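Local coordinates for protein type III secretion T3S chaperone (Chlamydia trachomatis, PDB 3K29) that is probably a coiled-coil chaperone of the type III secretion apparatus, related to YscO, and binds copies of itself, at residues R4-V18 and R118-W132. Residues are numbered along the deposited sequence; the frame is centred on the assembly and turned at random.
Sequences RYPLEPVLSIKKDRV and RRKEEEKTRLHKEEW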
loop_
_atom_site.group_PDB
_atom_site.type_symbol
_atom_site.label_atom_id
_atom_site.label_comp_id
_atom_site.label_asym_id
_atom_site.label_seq_id
_atom_site.Cartn_x
_atom_site.Cartn_y
_atom_site.Cartn_z
ATOM N N ARG A 4 -32.121 14.957 -7.209
ATOM C CA ARG A 4 -30.768 14.632 -6.780
ATOM C C ARG A 4 -29.889 14.312 -7.996
ATOM O O ARG A 4 -30.386 14.128 -9.108
ATOM C CB ARG A 4 -30.819 13.417 -5.853
ATOM C CG ARG A 4 -32.012 13.385 -4.918
ATOM C CD ARG A 4 -31.721 14.096 -3.617
ATOM N NE ARG A 4 -32.788 13.862 -2.652
ATOM C CZ ARG A 4 -32.773 14.271 -1.384
ATOM N NH1 ARG A 4 -31.732 14.943 -0.900
ATOM N NH2 ARG A 4 -33.810 14.002 -0.599
ATOM N N TYR A 5 -28.584 14.219 -7.779
ATOM C CA TYR A 5 -27.636 13.931 -8.848
ATOM C C TYR A 5 -27.920 12.578 -9.505
ATOM O O TYR A 5 -28.023 11.579 -8.802
ATOM C CB TYR A 5 -26.213 13.953 -8.283
ATOM C CG TYR A 5 -25.142 13.649 -9.287
ATOM C CD1 TYR A 5 -25.118 14.278 -10.526
ATOM C CD2 TYR A 5 -24.136 12.736 -8.993
ATOM C CE1 TYR A 5 -24.133 13.998 -11.454
ATOM C CE2 TYR A 5 -23.135 12.456 -9.903
ATOM C CZ TYR A 5 -23.148 13.090 -11.141
ATOM O OH TYR A 5 -22.152 12.810 -12.062
ATOM N N PRO A 6 -28.060 12.539 -10.850
ATOM C CA PRO A 6 -28.467 11.281 -11.511
ATOM C C PRO A 6 -27.465 10.155 -11.299
ATOM O O PRO A 6 -27.818 8.969 -11.346
ATOM C CB PRO A 6 -28.494 11.677 -12.990
ATOM C CG PRO A 6 -28.863 13.088 -12.966
ATOM C CD PRO A 6 -28.082 13.662 -11.807
ATOM N N LEU A 7 -26.208 10.529 -11.087
ATOM C CA LEU A 7 -25.164 9.541 -10.957
ATOM C C LEU A 7 -24.704 9.415 -9.485
ATOM O O LEU A 7 -23.592 8.975 -9.178
ATOM C CB LEU A 7 -24.015 9.815 -11.950
ATOM C CG LEU A 7 -24.286 9.640 -13.454
ATOM C CD1 LEU A 7 -23.027 10.004 -14.226
ATOM C CD2 LEU A 7 -24.689 8.223 -13.796
ATOM N N GLU A 8 -25.608 9.767 -8.576
ATOM C CA GLU A 8 -25.361 9.560 -7.159
ATOM C C GLU A 8 -24.923 8.109 -6.847
ATOM O O GLU A 8 -23.982 7.904 -6.073
ATOM C CB GLU A 8 -26.570 9.962 -6.321
ATOM C CG GLU A 8 -26.214 10.144 -4.869
ATOM C CD GLU A 8 -25.185 11.245 -4.639
ATOM O OE1 GLU A 8 -24.990 12.115 -5.521
ATOM O OE2 GLU A 8 -24.570 11.243 -3.554
ATOM N N PRO A 9 -25.602 7.101 -7.446
ATOM C CA PRO A 9 -25.171 5.724 -7.166
ATOM C C PRO A 9 -23.711 5.407 -7.561
ATOM O O PRO A 9 -23.065 4.602 -6.887
ATOM C CB PRO A 9 -26.142 4.880 -7.963
ATOM C CG PRO A 9 -27.414 5.767 -8.065
ATOM C CD PRO A 9 -26.843 7.143 -8.257
ATOM N N VAL A 10 -23.215 6.010 -8.639
ATOM C CA VAL A 10 -21.827 5.834 -9.067
ATOM C C VAL A 10 -20.897 6.544 -8.053
ATOM O O VAL A 10 -19.915 5.963 -7.606
ATOM C CB VAL A 10 -21.606 6.384 -10.489
ATOM C CG1 VAL A 10 -20.126 6.458 -10.826
ATOM C CG2 VAL A 10 -22.358 5.536 -11.516
ATOM N N LEU A 11 -21.235 7.770 -7.648
ATOM C CA LEU A 11 -20.417 8.467 -6.664
ATOM C C LEU A 11 -20.326 7.680 -5.334
ATOM O O LEU A 11 -19.220 7.467 -4.795
ATOM C CB LEU A 11 -20.942 9.885 -6.451
ATOM C CG LEU A 11 -20.204 10.870 -5.529
ATOM C CD1 LEU A 11 -18.808 11.230 -6.050
ATOM C CD2 LEU A 11 -21.057 12.116 -5.378
ATOM N N SER A 12 -21.474 7.220 -4.835
ATOM C CA SER A 12 -21.549 6.410 -3.619
ATOM C C SER A 12 -20.586 5.231 -3.719
ATOM O O SER A 12 -19.735 5.019 -2.838
ATOM C CB SER A 12 -22.986 5.918 -3.426
ATOM O OG SER A 12 -23.245 5.674 -2.068
ATOM N N ILE A 13 -20.673 4.511 -4.837
ATOM C CA ILE A 13 -19.777 3.383 -5.102
ATOM C C ILE A 13 -18.287 3.757 -5.119
ATOM O O ILE A 13 -17.477 3.031 -4.564
ATOM C CB ILE A 13 -20.174 2.649 -6.386
ATOM C CG1 ILE A 13 -21.438 1.823 -6.123
ATOM C CG2 ILE A 13 -19.002 1.765 -6.938
ATOM C CD1 ILE A 13 -22.148 1.406 -7.369
ATOM N N LYS A 14 -17.956 4.895 -5.717
ATOM C CA LYS A 14 -16.575 5.320 -5.892
ATOM C C LYS A 14 -15.944 5.743 -4.551
ATOM O O LYS A 14 -14.731 5.566 -4.325
ATOM C CB LYS A 14 -16.503 6.436 -6.911
ATOM C CG LYS A 14 -16.659 5.903 -8.343
ATOM C CD LYS A 14 -16.294 6.985 -9.336
ATOM C CE LYS A 14 -15.610 6.439 -10.599
ATOM N NZ LYS A 14 -16.006 5.055 -11.022
ATOM N N LYS A 15 -16.786 6.276 -3.667
ATOM C CA LYS A 15 -16.400 6.544 -2.291
ATOM C C LYS A 15 -16.075 5.223 -1.587
ATOM O O LYS A 15 -15.026 5.111 -0.932
ATOM C CB LYS A 15 -17.484 7.336 -1.566
ATOM C CG LYS A 15 -17.567 8.789 -2.059
ATOM C CD LYS A 15 -18.756 9.579 -1.469
ATOM C CE LYS A 15 -18.577 11.051 -1.806
ATOM N NZ LYS A 15 -19.430 12.021 -1.052
ATOM N N ASP A 16 -16.936 4.215 -1.764
ATOM C CA ASP A 16 -16.688 2.891 -1.204
ATOM C C ASP A 16 -15.383 2.252 -1.685
ATOM O O ASP A 16 -14.702 1.595 -0.897
ATOM C CB ASP A 16 -17.861 1.951 -1.468
ATOM C CG ASP A 16 -19.081 2.284 -0.606
ATOM O OD1 ASP A 16 -18.965 3.126 0.332
ATOM O OD2 ASP A 16 -20.157 1.692 -0.856
ATOM N N ARG A 17 -15.051 2.469 -2.960
ATOM C CA ARG A 17 -13.873 1.883 -3.577
ATOM C C ARG A 17 -12.594 2.472 -3.037
ATOM O O ARG A 17 -11.588 1.748 -2.932
ATOM C CB ARG A 17 -13.911 2.032 -5.098
ATOM C CG ARG A 17 -15.009 1.252 -5.746
ATOM C CD ARG A 17 -14.718 1.071 -7.227
ATOM N NE ARG A 17 -13.742 0.007 -7.442
ATOM C CZ ARG A 17 -12.932 -0.055 -8.498
ATOM N NH1 ARG A 17 -12.977 0.888 -9.428
ATOM N NH2 ARG A 17 -12.081 -1.055 -8.635
ATOM N N VAL A 18 -12.622 3.780 -2.755
ATOM C CA VAL A 18 -11.574 4.457 -1.988
ATOM C C VAL A 18 -11.433 3.886 -0.553
ATOM O O VAL A 18 -10.318 3.530 -0.138
ATOM C CB VAL A 18 -11.738 5.989 -2.015
ATOM C CG1 VAL A 18 -10.781 6.676 -1.028
ATOM C CG2 VAL A 18 -11.525 6.496 -3.441
ATOM N N ARG A 118 -8.194 5.079 -7.467
ATOM C CA ARG A 118 -9.554 5.171 -6.920
ATOM C C ARG A 118 -9.939 6.593 -6.585
ATOM O O ARG A 118 -11.086 6.996 -6.791
ATOM C CB ARG A 118 -9.764 4.245 -5.708
ATOM C CG ARG A 118 -9.559 2.788 -6.008
ATOM C CD ARG A 118 -10.517 2.207 -7.072
ATOM N NE ARG A 118 -10.038 2.354 -8.461
ATOM C CZ ARG A 118 -9.011 1.685 -9.015
ATOM N NH1 ARG A 118 -8.308 0.788 -8.322
ATOM N NH2 ARG A 118 -8.675 1.913 -10.280
ATOM N N ARG A 119 -8.980 7.342 -6.064
ATOM C CA ARG A 119 -9.214 8.688 -5.599
ATOM C C ARG A 119 -9.378 9.669 -6.769
ATOM O O ARG A 119 -10.202 10.574 -6.708
ATOM C CB ARG A 119 -8.090 9.104 -4.638
ATOM C CG ARG A 119 -8.142 8.303 -3.335
ATOM C CD ARG A 119 -7.831 9.132 -2.110
ATOM N NE ARG A 119 -6.485 8.878 -1.618
ATOM C CZ ARG A 119 -6.161 8.542 -0.366
ATOM N NH1 ARG A 119 -7.089 8.410 0.572
ATOM N NH2 ARG A 119 -4.883 8.336 -0.050
ATOM N N LYS A 120 -8.557 9.478 -7.812
ATOM C CA LYS A 120 -8.660 10.181 -9.096
ATOM C C LYS A 120 -10.054 9.979 -9.709
ATOM O O LYS A 120 -10.744 10.947 -10.039
ATOM C CB LYS A 120 -7.569 9.648 -10.019
ATOM C CG LYS A 120 -7.385 10.353 -11.334
ATOM C CD LYS A 120 -6.284 9.624 -12.082
ATOM C CE LYS A 120 -6.638 9.455 -13.559
ATOM N NZ LYS A 120 -6.413 10.703 -14.376
ATOM N N GLU A 121 -10.477 8.722 -9.815
ATOM C CA GLU A 121 -11.793 8.399 -10.379
ATOM C C GLU A 121 -12.937 8.990 -9.554
ATOM O O GLU A 121 -13.852 9.575 -10.108
ATOM C CB GLU A 121 -12.004 6.889 -10.499
ATOM C CG GLU A 121 -11.100 6.189 -11.499
ATOM C CD GLU A 121 -10.718 4.772 -11.081
ATOM O OE1 GLU A 121 -11.305 4.203 -10.112
ATOM O OE2 GLU A 121 -9.806 4.226 -11.742
ATOM N N GLU A 122 -12.878 8.828 -8.238
ATOM C CA GLU A 122 -13.907 9.366 -7.366
ATOM C C GLU A 122 -13.981 10.887 -7.547
ATOM O O GLU A 122 -15.076 11.476 -7.616
ATOM C CB GLU A 122 -13.620 8.990 -5.901
ATOM C CG GLU A 122 -14.717 9.427 -4.886
ATOM C CD GLU A 122 -14.671 10.911 -4.490
ATOM O OE1 GLU A 122 -13.574 11.531 -4.453
ATOM O OE2 GLU A 122 -15.767 11.465 -4.211
ATOM N N GLU A 123 -12.817 11.527 -7.623
ATOM C CA GLU A 123 -12.797 12.959 -7.795
ATOM C C GLU A 123 -13.342 13.418 -9.155
ATOM O O GLU A 123 -14.000 14.448 -9.234
ATOM C CB GLU A 123 -11.397 13.514 -7.564
ATOM C CG GLU A 123 -11.352 15.017 -7.692
ATOM C CD GLU A 123 -11.962 15.732 -6.482
ATOM O OE1 GLU A 123 -11.645 16.919 -6.312
ATOM O OE2 GLU A 123 -12.733 15.120 -5.691
ATOM N N LYS A 124 -13.056 12.681 -10.221
ATOM C CA LYS A 124 -13.695 12.960 -11.508
ATOM C C LYS A 124 -15.236 12.967 -11.377
ATOM O O LYS A 124 -15.882 13.895 -11.841
ATOM C CB LYS A 124 -13.237 11.973 -12.583
ATOM C CG LYS A 124 -13.711 12.297 -14.029
ATOM C CD LYS A 124 -12.996 11.398 -15.060
ATOM C CE LYS A 124 -11.597 11.931 -15.418
ATOM N NZ LYS A 124 -10.548 10.865 -15.486
ATOM N N THR A 125 -15.806 11.942 -10.734
ATOM C CA THR A 125 -17.258 11.884 -10.498
ATOM C C THR A 125 -17.771 12.990 -9.572
ATOM O O THR A 125 -18.823 13.561 -9.860
ATOM C CB THR A 125 -17.736 10.486 -10.014
ATOM O OG1 THR A 125 -17.308 9.514 -10.970
ATOM C CG2 THR A 125 -19.316 10.428 -9.858
ATOM N N ARG A 126 -17.031 13.295 -8.499
ATOM C CA ARG A 126 -17.399 14.379 -7.599
ATOM C C ARG A 126 -17.471 15.711 -8.392
ATOM O O ARG A 126 -18.423 16.484 -8.255
ATOM C CB ARG A 126 -16.420 14.462 -6.412
ATOM C CG ARG A 126 -16.911 15.321 -5.233
ATOM C CD ARG A 126 -15.765 16.049 -4.520
ATOM N NE ARG A 126 -14.966 16.846 -5.464
ATOM C CZ ARG A 126 -15.292 18.059 -5.914
ATOM N NH1 ARG A 126 -16.408 18.660 -5.501
ATOM N NH2 ARG A 126 -14.504 18.672 -6.789
ATOM N N LEU A 127 -16.482 15.951 -9.249
ATOM C CA LEU A 127 -16.456 17.158 -10.051
ATOM C C LEU A 127 -17.671 17.224 -10.979
ATOM O O LEU A 127 -18.250 18.307 -11.186
ATOM C CB LEU A 127 -15.160 17.272 -10.854
ATOM C CG LEU A 127 -14.914 18.702 -11.377
ATOM C CD1 LEU A 127 -14.599 19.696 -10.239
ATOM C CD2 LEU A 127 -13.819 18.738 -12.433
ATOM N N HIS A 128 -18.054 16.078 -11.544
ATOM C CA HIS A 128 -19.221 16.067 -12.444
ATOM C C HIS A 128 -20.542 16.298 -11.709
ATOM O O HIS A 128 -21.478 16.835 -12.299
ATOM C CB HIS A 128 -19.310 14.801 -13.304
ATOM C CG HIS A 128 -18.167 14.622 -14.246
ATOM N ND1 HIS A 128 -17.320 15.650 -14.596
ATOM C CD2 HIS A 128 -17.731 13.528 -14.917
ATOM C CE1 HIS A 128 -16.405 15.197 -15.434
ATOM N NE2 HIS A 128 -16.632 13.913 -15.647
ATOM N N LYS A 129 -20.627 15.856 -10.448
ATOM C CA LYS A 129 -21.771 16.154 -9.568
ATOM C C LYS A 129 -21.867 17.645 -9.276
ATOM O O LYS A 129 -22.958 18.239 -9.258
ATOM C CB LYS A 129 -21.656 15.387 -8.250
ATOM C CG LYS A 129 -22.466 15.993 -7.160
ATOM C CD LYS A 129 -23.013 14.943 -6.276
ATOM C CE LYS A 129 -23.917 15.570 -5.271
ATOM N NZ LYS A 129 -23.892 14.698 -4.089
ATOM N N GLU A 130 -20.706 18.239 -9.023
ATOM C CA GLU A 130 -20.617 19.648 -8.814
ATOM C C GLU A 130 -21.109 20.402 -10.045
ATOM O O GLU A 130 -21.901 21.336 -9.928
ATOM C CB GLU A 130 -19.177 20.026 -8.514
ATOM C CG GLU A 130 -19.046 21.313 -7.796
ATOM C CD GLU A 130 -17.621 21.529 -7.339
ATOM O OE1 GLU A 130 -17.397 21.485 -6.107
ATOM O OE2 GLU A 130 -16.731 21.711 -8.212
ATOM N N GLU A 131 -20.649 19.987 -11.222
ATOM C CA GLU A 131 -21.019 20.681 -12.457
ATOM C C GLU A 131 -22.460 20.400 -12.881
ATOM O O GLU A 131 -23.090 21.266 -13.472
ATOM C CB GLU A 131 -20.059 20.363 -13.592
ATOM C CG GLU A 131 -18.652 20.827 -13.319
ATOM C CD GLU A 131 -17.660 20.174 -14.233
ATOM O OE1 GLU A 131 -18.026 19.140 -14.845
ATOM O OE2 GLU A 131 -16.513 20.691 -14.339
ATOM N N TRP A 132 -22.977 19.210 -12.574
ATOM C CA TRP A 132 -24.402 18.917 -12.807
ATOM C C TRP A 132 -25.261 19.835 -11.934
ATOM O O TRP A 132 -26.202 20.459 -12.411
ATOM C CB TRP A 132 -24.743 17.458 -12.501
ATOM C CG TRP A 132 -26.235 17.255 -12.345
ATOM C CD1 TRP A 132 -27.135 16.973 -13.338
ATOM C CD2 TRP A 132 -26.997 17.364 -11.121
ATOM N NE1 TRP A 132 -28.402 16.914 -12.817
ATOM C CE2 TRP A 132 -28.353 17.146 -11.461
ATOM C CE3 TRP A 132 -26.658 17.628 -9.771
ATOM C CZ2 TRP A 132 -29.381 17.156 -10.499
ATOM C CZ3 TRP A 132 -27.677 17.675 -8.803
ATOM C CH2 TRP A 132 -29.028 17.417 -9.178
HETATM O O HOH W 1 -13.084 5.216 -6.606
HETATM O O HOH W 2 -13.824 4.012 -9.008
#
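Lys129 CA stands over the middle of the Tyr5 ring in a CH-pi contact, 3.7 Å from its centroid, and CB lies over the same face, 3.7 Å from Tyr5 CE2. With CG anti to the backbone N (chi1 159°), the chain runs out over the CD2 side of the ring; CG and CD keep to Tyr5 CD2, CD also meeting Leu11 CD2 at 3.6 Å, before CE reaches Glu8 OE1. The tip, NZ, makes a salt bridge to Glu8 OE1 at 3.2 Å, on the syn side, tilted 24° from the carboxylate plane. Leu7 N covers the ring's other face. Trp132 offers a face to Tyr5 CA and Pro6 CD, the latter 3.5 Å from the five-membered ring's centroid. Leu11 is a knob among Glu122, Thr125, Arg126 and Lys129, and Glu122 is the reciprocal knob among Leu11, Lys14, Lys15 and Val18. Farther along, the Arg17 guanidinium lies flat over Arg118, centred on its CD, in an offset stack with planes 17° apart; Glu121, gripped side-on by Arg118 NE and NH2 and reached by Arg17 through a long salt bridge and a water, probably offsets the like charges. Such reciprocal knobs-into-holes packing marks an antiparallel two-helix coiled coil, a long alpha-helical hairpin.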